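Local coordinates for protein EvdMO1 (Micromonospora carbonacea, PDB 5T39) that probably transfers methyl groups from S-adenosylmethionine in everninomicin biosynthesis, as the methyltransferase half of a fused methyltransferase-oxidase, at residues I27-A31 against F116-V120; R143-C149 against V169-L175; T177-S183 against W215-L221. All coordinates share one frame; numbering follows the deposited sequence. Where two conformers were deposited one is given.

Contact 1. Residues I27-A31 against F116-V120; sequences IQRRA and FVMEV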
loop_
_atom_site.group_PDB
_atom_site.type_symbol
_atom_site.label_atom_id
_atom_site.label_comp_id
_atom_site.label_asym_id
_atom_site.label_seq_id
_atom_site.Cartn_x
_atom_site.Cartn_y
_atom_site.Cartn_z
ATOM N N ILE A 27 -19.821 -2.334 -17.447
ATOM C CA ILE A 27 -19.356 -1.784 -16.175
ATOM C C ILE A 27 -20.264 -2.257 -15.057
ATOM O O ILE A 27 -19.808 -2.731 -14.009
ATOM C CB ILE A 27 -19.278 -0.244 -16.233
ATOM C CG1 ILE A 27 -18.279 0.222 -17.297
ATOM C CG2 ILE A 27 -18.896 0.305 -14.863
ATOM C CD1 ILE A 27 -18.258 1.736 -17.507
ATOM N N GLN A 28 -21.570 -2.143 -15.274
ATOM C CA GLN A 28 -22.536 -2.557 -14.265
ATOM C C GLN A 28 -22.429 -4.052 -13.971
ATOM O O GLN A 28 -22.379 -4.469 -12.809
ATOM C CB GLN A 28 -23.943 -2.206 -14.743
ATOM C CG GLN A 28 -25.034 -2.554 -13.744
ATOM C CD GLN A 28 -26.427 -2.144 -14.191
ATOM O OE1 GLN A 28 -26.664 -1.839 -15.361
ATOM N NE2 GLN A 28 -27.365 -2.154 -13.255
ATOM N N ARG A 29 -22.396 -4.877 -15.015
ATOM C CA ARG A 29 -22.374 -6.319 -14.823
ATOM C C ARG A 29 -21.121 -6.732 -14.067
ATOM O O ARG A 29 -21.172 -7.537 -13.125
ATOM C CB ARG A 29 -22.411 -7.025 -16.179
ATOM C CG ARG A 29 -22.508 -8.538 -16.045
ATOM C CD ARG A 29 -22.041 -9.269 -17.298
ATOM N NE ARG A 29 -20.618 -9.068 -17.508
ATOM C CZ ARG A 29 -19.657 -9.677 -16.815
ATOM N NH1 ARG A 29 -19.942 -10.574 -15.877
ATOM N NH2 ARG A 29 -18.397 -9.369 -17.063
ATOM N N ARG A 30 -19.976 -6.208 -14.487
ATOM C CA ARG A 30 -18.717 -6.645 -13.913
ATOM C C ARG A 30 -18.542 -6.103 -12.501
ATOM O O ARG A 30 -18.087 -6.825 -11.611
ATOM C CB ARG A 30 -17.586 -6.217 -14.833
ATOM C CG ARG A 30 -16.292 -6.923 -14.576
ATOM C CD ARG A 30 -15.406 -6.817 -15.803
ATOM N NE ARG A 30 -14.031 -7.053 -15.458
ATOM C CZ ARG A 30 -13.009 -6.620 -16.173
ATOM N NH1 ARG A 30 -11.785 -6.860 -15.750
ATOM N NH2 ARG A 30 -13.204 -5.929 -17.296
ATOM N N ALA A 31 -18.925 -4.845 -12.256
ATOM C CA ALA A 31 -18.838 -4.311 -10.899
ATOM C C ALA A 31 -19.677 -5.142 -9.942
ATOM O O ALA A 31 -19.266 -5.402 -8.803
ATOM C CB ALA A 31 -19.280 -2.852 -10.857
ATOM N N PHE A 116 -10.025 -4.402 -13.102
ATOM C CA PHE A 116 -11.226 -3.829 -13.699
ATOM C C PHE A 116 -11.172 -2.304 -13.659
ATOM O O PHE A 116 -11.460 -1.635 -14.657
ATOM C CB PHE A 116 -12.435 -4.383 -12.942
ATOM C CG PHE A 116 -13.735 -3.675 -13.197
ATOM C CD1 PHE A 116 -14.367 -3.745 -14.427
ATOM C CD2 PHE A 116 -14.352 -2.975 -12.177
ATOM C CE1 PHE A 116 -15.600 -3.131 -14.619
ATOM C CE2 PHE A 116 -15.570 -2.366 -12.361
ATOM C CZ PHE A 116 -16.194 -2.437 -13.577
ATOM N N VAL A 117 -10.791 -1.735 -12.512
ATOM C CA VAL A 117 -10.681 -0.283 -12.396
ATOM C C VAL A 117 -9.743 0.269 -13.465
ATOM O O VAL A 117 -10.046 1.266 -14.137
ATOM C CB VAL A 117 -10.240 0.100 -10.969
ATOM C CG1 VAL A 117 -9.865 1.579 -10.866
ATOM C CG2 VAL A 117 -11.337 -0.252 -9.969
ATOM N N MET A 118 -8.577 -0.362 -13.638
ATOM C CA MET A 118 -7.624 0.148 -14.621
ATOM C C MET A 118 -8.182 0.056 -16.032
ATOM O O MET A 118 -7.916 0.927 -16.863
ATOM C CB MET A 118 -6.294 -0.596 -14.565
ATOM C CG MET A 118 -5.594 -0.497 -13.247
ATOM S SD MET A 118 -5.426 1.167 -12.559
ATOM C CE MET A 118 -5.753 0.739 -10.852
ATOM N N GLU A 119 -8.900 -1.022 -16.336
ATOM C CA GLU A 119 -9.481 -1.155 -17.665
ATOM C C GLU A 119 -10.556 -0.101 -17.906
ATOM O O GLU A 119 -10.592 0.520 -18.974
ATOM C CB GLU A 119 -10.036 -2.563 -17.874
ATOM C CG GLU A 119 -10.533 -2.733 -19.296
ATOM C CD GLU A 119 -10.942 -4.136 -19.664
ATOM O OE1 GLU A 119 -10.974 -5.017 -18.793
ATOM O OE2 GLU A 119 -11.258 -4.352 -20.850
ATOM N N VAL A 120 -11.430 0.132 -16.923
ATOM C CA VAL A 120 -12.485 1.129 -17.089
ATOM C C VAL A 120 -11.884 2.504 -17.339
ATOM O O VAL A 120 -12.397 3.278 -18.152
ATOM C CB VAL A 120 -13.414 1.133 -15.861
ATOM C CG1 VAL A 120 -14.379 2.305 -15.904
ATOM C CG2 VAL A 120 -14.166 -0.167 -15.747
#

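Contact 2. Residues R143-C149 against V169-L175; sequences RFDAVLC and VSAGIYL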
loop_
_atom_site.group_PDB
_atom_site.type_symbol
_atom_site.label_atom_id
_atom_site.label_comp_id
_atom_site.label_asym_id
_atom_site.label_seq_id
_atom_site.Cartn_x
_atom_site.Cartn_y
_atom_site.Cartn_z
ATOM N N ARG A 143 14.400 -1.556 -10.615
ATOM C CA ARG A 143 14.638 -0.381 -9.794
ATOM C C ARG A 143 13.457 0.569 -9.906
ATOM O O ARG A 143 12.864 0.716 -10.981
ATOM C CB ARG A 143 15.902 0.348 -10.251
ATOM C CG ARG A 143 16.313 1.515 -9.358
ATOM C CD ARG A 143 17.694 2.037 -9.740
ATOM N NE ARG A 143 18.174 3.048 -8.803
ATOM C CZ ARG A 143 17.914 4.343 -8.884
ATOM N NH1 ARG A 143 17.186 4.821 -9.874
ATOM N NH2 ARG A 143 18.388 5.172 -7.972
ATOM N N PHE A 144 13.156 1.247 -8.808
ATOM C CA PHE A 144 12.076 2.212 -8.741
ATOM C C PHE A 144 12.591 3.503 -8.128
ATOM O O PHE A 144 13.458 3.493 -7.253
ATOM C CB PHE A 144 10.915 1.675 -7.902
ATOM C CG PHE A 144 10.352 0.410 -8.454
ATOM C CD1 PHE A 144 9.310 0.436 -9.351
ATOM C CD2 PHE A 144 10.906 -0.816 -8.121
ATOM C CE1 PHE A 144 8.816 -0.736 -9.909
ATOM C CE2 PHE A 144 10.431 -1.975 -8.669
ATOM C CZ PHE A 144 9.382 -1.941 -9.560
ATOM N N ASP A 145 12.017 4.611 -8.561
ATOM C CA ASP A 145 12.351 5.885 -7.950
ATOM C C ASP A 145 11.841 5.967 -6.516
ATOM O O ASP A 145 12.453 6.633 -5.671
ATOM C CB ASP A 145 11.761 7.005 -8.785
ATOM C CG ASP A 145 12.359 7.053 -10.170
ATOM O OD1 ASP A 145 13.587 7.173 -10.268
ATOM O OD2 ASP A 145 11.616 6.960 -11.163
ATOM N N ALA A 146 10.713 5.333 -6.226
ATOM C CA ALA A 146 10.162 5.356 -4.887
ATOM C C ALA A 146 9.138 4.237 -4.770
ATOM O O ALA A 146 8.588 3.746 -5.765
ATOM C CB ALA A 146 9.536 6.714 -4.557
ATOM N N VAL A 147 8.898 3.850 -3.526
ATOM C CA VAL A 147 7.960 2.804 -3.144
ATOM C C VAL A 147 6.862 3.429 -2.296
ATOM O O VAL A 147 7.154 4.157 -1.341
ATOM C CB VAL A 147 8.669 1.703 -2.332
ATOM C CG1 VAL A 147 7.699 0.649 -1.851
ATOM C CG2 VAL A 147 9.786 1.088 -3.144
ATOM N N LEU A 148 5.607 3.147 -2.635
ATOM C CA LEU A 148 4.475 3.491 -1.790
ATOM C C LEU A 148 4.136 2.264 -0.961
ATOM O O LEU A 148 3.887 1.186 -1.517
ATOM C CB LEU A 148 3.268 3.929 -2.626
ATOM C CG LEU A 148 1.987 4.215 -1.828
ATOM C CD1 LEU A 148 2.205 5.312 -0.799
ATOM C CD2 LEU A 148 0.850 4.595 -2.760
ATOM N N CYS A 149 4.142 2.423 0.367
ATOM C CA CYS A 149 3.835 1.336 1.295
ATOM C C CYS A 149 2.870 1.875 2.342
ATOM O O CYS A 149 3.284 2.333 3.417
ATOM C CB CYS A 149 5.111 0.801 1.920
ATOM S SG CYS A 149 4.848 -0.580 3.035
ATOM N N VAL A 169 15.167 -2.212 -3.815
ATOM C CA VAL A 169 14.727 -1.779 -5.138
ATOM C C VAL A 169 14.663 -0.270 -5.303
ATOM O O VAL A 169 14.452 0.192 -6.437
ATOM C CB VAL A 169 13.378 -2.420 -5.533
ATOM C CG1 VAL A 169 13.459 -3.935 -5.412
ATOM C CG2 VAL A 169 12.222 -1.875 -4.677
ATOM N N SER A 170 14.826 0.510 -4.236
ATOM C CA SER A 170 14.583 1.945 -4.313
ATOM C C SER A 170 15.301 2.672 -3.187
ATOM O O SER A 170 15.613 2.096 -2.143
ATOM C CB SER A 170 13.084 2.229 -4.198
ATOM O OG SER A 170 12.776 3.590 -4.417
ATOM N N ALA A 171 15.482 3.970 -3.389
ATOM C CA ALA A 171 16.059 4.843 -2.377
ATOM C C ALA A 171 15.012 5.698 -1.685
ATOM O O ALA A 171 15.376 6.550 -0.866
ATOM C CB ALA A 171 17.137 5.740 -2.994
ATOM N N GLY A 172 13.735 5.518 -1.996
ATOM C CA GLY A 172 12.697 6.304 -1.372
ATOM C C GLY A 172 11.502 5.460 -0.992
ATOM O O GLY A 172 11.098 4.575 -1.749
ATOM N N ILE A 173 10.920 5.740 0.168
ATOM C CA ILE A 173 9.688 5.084 0.591
ATOM C C ILE A 173 8.743 6.120 1.176
ATOM O O ILE A 173 9.150 6.996 1.946
ATOM C CB ILE A 173 9.965 3.930 1.580
ATOM C CG1 ILE A 173 8.685 3.117 1.849
ATOM C CG2 ILE A 173 10.602 4.441 2.883
ATOM C CD1 ILE A 173 8.933 1.857 2.645
ATOM N N TYR A 174 7.470 6.020 0.811
ATOM C CA TYR A 174 6.385 6.757 1.445
ATOM C C TYR A 174 5.643 5.717 2.264
ATOM O O TYR A 174 5.023 4.812 1.700
ATOM C CB TYR A 174 5.492 7.393 0.388
ATOM C CG TYR A 174 4.374 8.262 0.906
ATOM C CD1 TYR A 174 4.446 9.644 0.818
ATOM C CD2 TYR A 174 3.237 7.703 1.470
ATOM C CE1 TYR A 174 3.416 10.445 1.268
ATOM C CE2 TYR A 174 2.201 8.498 1.915
ATOM C CZ TYR A 174 2.303 9.869 1.808
ATOM O OH TYR A 174 1.295 10.695 2.238
ATOM N N LEU A 175 5.778 5.795 3.581
ATOM C CA LEU A 175 5.301 4.765 4.494
ATOM C C LEU A 175 4.183 5.336 5.352
ATOM O O LEU A 175 4.399 6.294 6.093
ATOM C CB LEU A 175 6.453 4.300 5.387
ATOM C CG LEU A 175 6.078 3.280 6.463
ATOM C CD1 LEU A 175 5.683 1.958 5.816
ATOM C CD2 LEU A 175 7.229 3.098 7.435
HETATM O O HOH W 1 15.674 4.813 -6.168
#

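Contact 3. Residues T177-S183 against W215-L221; sequences THYWGSS and WLDRASL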
loop_
_atom_site.group_PDB
_atom_site.type_symbol
_atom_site.label_atom_id
_atom_site.label_comp_id
_atom_site.label_asym_id
_atom_site.label_seq_id
_atom_site.Cartn_x
_atom_site.Cartn_y
_atom_site.Cartn_z
ATOM N N THR A 177 1.642 3.869 8.267
ATOM C CA THR A 177 1.467 2.675 9.074
ATOM C C THR A 177 0.998 3.035 10.472
ATOM O O THR A 177 1.210 4.146 10.959
ATOM C CB THR A 177 2.784 1.879 9.155
ATOM O OG1 THR A 177 2.545 0.610 9.773
ATOM C CG2 THR A 177 3.878 2.632 9.892
ATOM N N HIS A 178 0.399 2.048 11.128
ATOM C CA HIS A 178 0.288 2.084 12.573
ATOM C C HIS A 178 1.567 1.569 13.225
ATOM O O HIS A 178 2.353 0.826 12.631
ATOM C CB HIS A 178 -0.845 1.189 13.050
ATOM C CG HIS A 178 -2.192 1.600 12.560
ATOM N ND1 HIS A 178 -2.738 2.835 12.829
ATOM C CD2 HIS A 178 -3.120 0.924 11.843
ATOM C CE1 HIS A 178 -3.939 2.910 12.281
ATOM N NE2 HIS A 178 -4.196 1.763 11.680
ATOM N N TYR A 179 1.743 1.957 14.484
ATOM C CA TYR A 179 2.742 1.368 15.359
ATOM C C TYR A 179 2.121 1.328 16.751
ATOM O O TYR A 179 1.072 1.927 16.995
ATOM C CB TYR A 179 4.104 2.094 15.293
ATOM C CG TYR A 179 4.108 3.478 15.885
ATOM C CD1 TYR A 179 3.895 4.611 15.103
ATOM C CD2 TYR A 179 4.325 3.655 17.245
ATOM C CE1 TYR A 179 3.895 5.878 15.670
ATOM C CE2 TYR A 179 4.326 4.906 17.811
ATOM C CZ TYR A 179 4.104 6.015 17.030
ATOM O OH TYR A 179 4.090 7.254 17.636
ATOM N N TRP A 180 2.755 0.600 17.659
ATOM C CA TRP A 180 2.219 0.392 18.997
ATOM C C TRP A 180 2.862 1.383 19.954
ATOM O O TRP A 180 4.085 1.548 19.951
ATOM C CB TRP A 180 2.490 -1.040 19.445
ATOM C CG TRP A 180 1.841 -1.385 20.736
ATOM C CD1 TRP A 180 2.470 -1.658 21.910
ATOM C CD2 TRP A 180 0.430 -1.487 21.003
ATOM N NE1 TRP A 180 1.551 -1.932 22.887
ATOM C CE2 TRP A 180 0.291 -1.830 22.363
ATOM C CE3 TRP A 180 -0.724 -1.323 20.230
ATOM C CZ2 TRP A 180 -0.955 -2.022 22.966
ATOM C CZ3 TRP A 180 -1.965 -1.517 20.833
ATOM C CH2 TRP A 180 -2.065 -1.858 22.188
ATOM N N GLY A 181 2.037 2.027 20.787
ATOM C CA GLY A 181 2.436 3.168 21.595
ATOM C C GLY A 181 3.149 2.879 22.894
ATOM O O GLY A 181 3.471 3.821 23.624
ATOM N N SER A 182 3.404 1.619 23.214
ATOM C CA SER A 182 4.072 1.245 24.448
ATOM C C SER A 182 5.142 0.212 24.138
ATOM O O SER A 182 5.076 -0.494 23.130
ATOM C CB SER A 182 3.078 0.664 25.440
ATOM O OG SER A 182 3.740 0.197 26.602
ATOM N N SER A 183 6.153 0.164 24.986
ATOM C CA SER A 183 7.171 -0.863 24.899
ATOM C C SER A 183 6.999 -1.923 25.972
ATOM O O SER A 183 7.700 -2.938 25.951
ATOM C CB SER A 183 8.560 -0.223 24.984
ATOM O OG SER A 183 8.712 0.761 23.975
ATOM N N TRP A 215 3.428 -5.794 15.157
ATOM C CA TRP A 215 3.543 -4.347 15.187
ATOM C C TRP A 215 4.834 -3.978 15.903
ATOM O O TRP A 215 5.305 -4.706 16.771
ATOM C CB TRP A 215 2.371 -3.717 15.937
ATOM C CG TRP A 215 1.032 -3.793 15.283
ATOM C CD1 TRP A 215 0.524 -4.799 14.517
ATOM C CD2 TRP A 215 0.013 -2.799 15.366
ATOM N NE1 TRP A 215 -0.758 -4.488 14.119
ATOM C CE2 TRP A 215 -1.091 -3.262 14.630
ATOM C CE3 TRP A 215 -0.073 -1.561 16.000
ATOM C CZ2 TRP A 215 -2.265 -2.522 14.503
ATOM C CZ3 TRP A 215 -1.231 -0.840 15.887
ATOM C CH2 TRP A 215 -2.315 -1.318 15.143
ATOM N N LEU A 216 5.392 -2.826 15.554
ATOM C CA LEU A 216 6.602 -2.297 16.170
ATOM C C LEU A 216 6.253 -1.182 17.147
ATOM O O LEU A 216 5.268 -0.468 16.954
ATOM C CB LEU A 216 7.527 -1.742 15.088
ATOM C CG LEU A 216 8.080 -2.817 14.144
ATOM C CD1 LEU A 216 8.661 -2.218 12.890
ATOM C CD2 LEU A 216 9.140 -3.644 14.818
ATOM N N ASP A 217 7.074 -1.020 18.193
ATOM C CA ASP A 217 7.028 0.244 18.921
ATOM C C ASP A 217 7.739 1.325 18.106
ATOM O O ASP A 217 8.322 1.055 17.058
ATOM C CB ASP A 217 7.528 0.107 20.368
ATOM C CG ASP A 217 9.012 -0.187 20.496
ATOM O OD1 ASP A 217 9.720 -0.293 19.474
ATOM O OD2 ASP A 217 9.470 -0.320 21.665
ATOM N N ARG A 218 7.656 2.572 18.562
ATOM C CA ARG A 218 8.163 3.665 17.740
ATOM C C ARG A 218 9.661 3.551 17.534
ATOM O O ARG A 218 10.162 3.734 16.419
ATOM C CB ARG A 218 7.817 5.027 18.342
ATOM C CG ARG A 218 7.940 6.145 17.313
ATOM C CD ARG A 218 7.704 7.510 17.938
ATOM N NE ARG A 218 7.594 8.580 16.944
ATOM C CZ ARG A 218 8.619 9.207 16.371
ATOM N NH1 ARG A 218 9.876 8.906 16.686
ATOM N NH2 ARG A 218 8.383 10.174 15.491
ATOM N N ALA A 219 10.403 3.280 18.609
ATOM C CA ALA A 219 11.849 3.199 18.481
ATOM C C ALA A 219 12.237 2.097 17.508
ATOM O O ALA A 219 13.176 2.249 16.728
ATOM C CB ALA A 219 12.490 2.949 19.846
ATOM N N SER A 220 11.534 0.967 17.554
ATOM C CA SER A 220 11.884 -0.133 16.668
ATOM C C SER A 220 11.499 0.165 15.227
ATOM O O SER A 220 12.196 -0.274 14.312
ATOM C CB SER A 220 11.239 -1.431 17.144
ATOM O OG SER A 220 11.738 -1.790 18.420
ATOM N N LEU A 221 10.401 0.893 15.004
ATOM C CA LEU A 221 10.056 1.318 13.654
ATOM C C LEU A 221 11.151 2.193 13.068
ATOM O O LEU A 221 11.580 1.989 11.927
ATOM C CB LEU A 221 8.715 2.051 13.662
ATOM C CG LEU A 221 8.311 2.671 12.328
ATOM C CD1 LEU A 221 8.161 1.614 11.244
ATOM C CD2 LEU A 221 7.035 3.477 12.492
HETATM O O HOH W 2 4.222 -1.388 13.313
HETATM O O HOH W 3 5.975 3.192 20.853
#

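Contact 1. Residues I27-A31 against F116-V120
The Arg30 guanidinium has Phe116 CD1 over one face, 3.4 Å above its plane and toward the rim, and the Glu119 carboxylate at its edge. Ring and guanidinium planes stand 56° apart, so this is no flat stack. The contact is extended, because the arginine chain from CB to NE slides past the ring in the opposite sense: CB lies 3.7 Å from Phe116 CE1, and NE 3.5 Å from Phe116 CD1. Over one face of the ring is Val120 CG2, one turn further along the same helix. At the far end of the ring, Phe116 CZ comes 3.7 Å from Ile27 O, and Phe116 CE2 packs on Ala31 CB. Arg30 reaches across with CG anti to its backbone N (chi1 -164°) and the chain extended to NE. There NH2 gives Glu119 OE1 a straight bond of 2.8 Å, in the guanidinium plane but from above the carboxylate plane. Both residues were modelled in two conformers, so this salt bridge belongs to one pairing. Phe41 and Phe43 of strand 41-43 add to the apolar side. Antiparallel at 170° with segment axes 11.7 Å apart, the pair joins N-terminal helix 24-33 to helix 108-121 of the Rossmann-like methyltransferase fold.

Contact 2. Residues R143-C149 against V169-L175
Val147 and Tyr174 sit in neighbouring parallel strands, the two beta elements of a beta-alpha-beta crossover in the Rossmann-like sheet, with helix 159-169 making the connection. The segment axes run at 17°. The bonding order establishes the parallel pairing: Val147 N donates to Gly172 O, Tyr174 N to Val147 O, and Cys149 N to Tyr174 O.

Before the strands pair, Ser170 ties the two entries together, and its side chain can be followed outward. CB lies 3.3 Å from Phe144 O and 3.6 Å from Val147 CG2, so it touches the backbone just ahead of strand 146-150 and a methyl within it. With OG anti to the Ser170 N (chi1 -173°), the hydroxyl is carried back over the Phe144 carbonyl. OG donates to Phe144 O at 2.9 Å from well above the carbonyl plane, 58° out of it. The same OG accepts from Gly172 N at 3.2 Å, an ST turn that leads into strand 172-180. Phe144 O also receives a bond from a water, which in turn accepts from Ala171 N. With an alanine here, Gly172 N would probably lose its acceptor and Phe144 O one of its donors, slackening the turn at the strand entry.

Farther along, side chains part to the two sheet faces. Leu148 and Tyr174 lie side by side toward helix 62-72, where Phe69 and Ala68 meet them, with Leu148 CD1 3.5 Å from Tyr174 CD2. Val147, Cys149, Ile173 and Leu175 take the other face; Leu162 of helix 159-169 covers Cys149, and Leu163 and Ala166 cover Ile173. On that face Leu175 CD1 reaches across to the neighbouring strand, resting 3.4 Å from Cys149 O and beside Cys149 SG.

Contact 3. Residues T177-S183 against W215-L221
Trp180 N donates to Leu216 O at 2.8 Å and 176°, an almost straight backbone bond joining the end of strand 172-180 to the end of strand 212-216, just where Asp217 N-caps helix 218-228. Two waters bridge the backbones as well: one links His178 O with Leu216 N, the other Trp180 O with Arg218 N.

Tyr179 lies across the start of the helix. Its CG sits between backbone N and carbonyl carbon (chi1 69°), which turns the ring face to Arg218: CG of that arginine stands 4.2 Å from the ring centroid, a CH-pi contact. Both polar ends then converge on Glu238, which accepts from Tyr179 OH and forms a salt bridge with Arg218 NE. At the base of the ring, on the same side of its plane as Arg218 CG, Leu221 CD2 meets Tyr179 CD1; it also meets Thr177 CG2, tip to tip.

On the other side of the strand, Trp215 CZ3 touches His178 CB at 3.5 Å. The two aromatic planes are almost parallel, 6° apart, yet slid so far that the rings barely overlap.

Asp217 divides its carboxylate between loop and helix. Ser183 OG donates to Asp217 OD2 at 2.7 Å on the anti side. Asp217 OD1 is gripped twice, both times on the syn side: Ser220 N (2.9 Å) and Ser220 OG (2.7 Å) come from opposite faces of the carboxylate plane.

Overall arrangement
Contacts 2 and 3 share strand 172-180 and lie 21 Å apart between centres: contact 2 pairs its beginning with strand 146-150, contact 3 ties its end to strand 212-216 and helix 218-228. They touch directly, with Leu175 CD2 4.2 Å from Leu221 CD1. Contact 1 stands apart, its centre 29 Å from that of contact 2 and 38 Å from that of contact 3, on the opposite side of the chain's centre from the latter. The bound S-adenosyl-L-homocysteine lies about 6 Å from the Leu148 side chain of contact 2 and about 10 Å from that of Thr177 in contact 3, so by these side chains contact 2 is the nearer to the ligand.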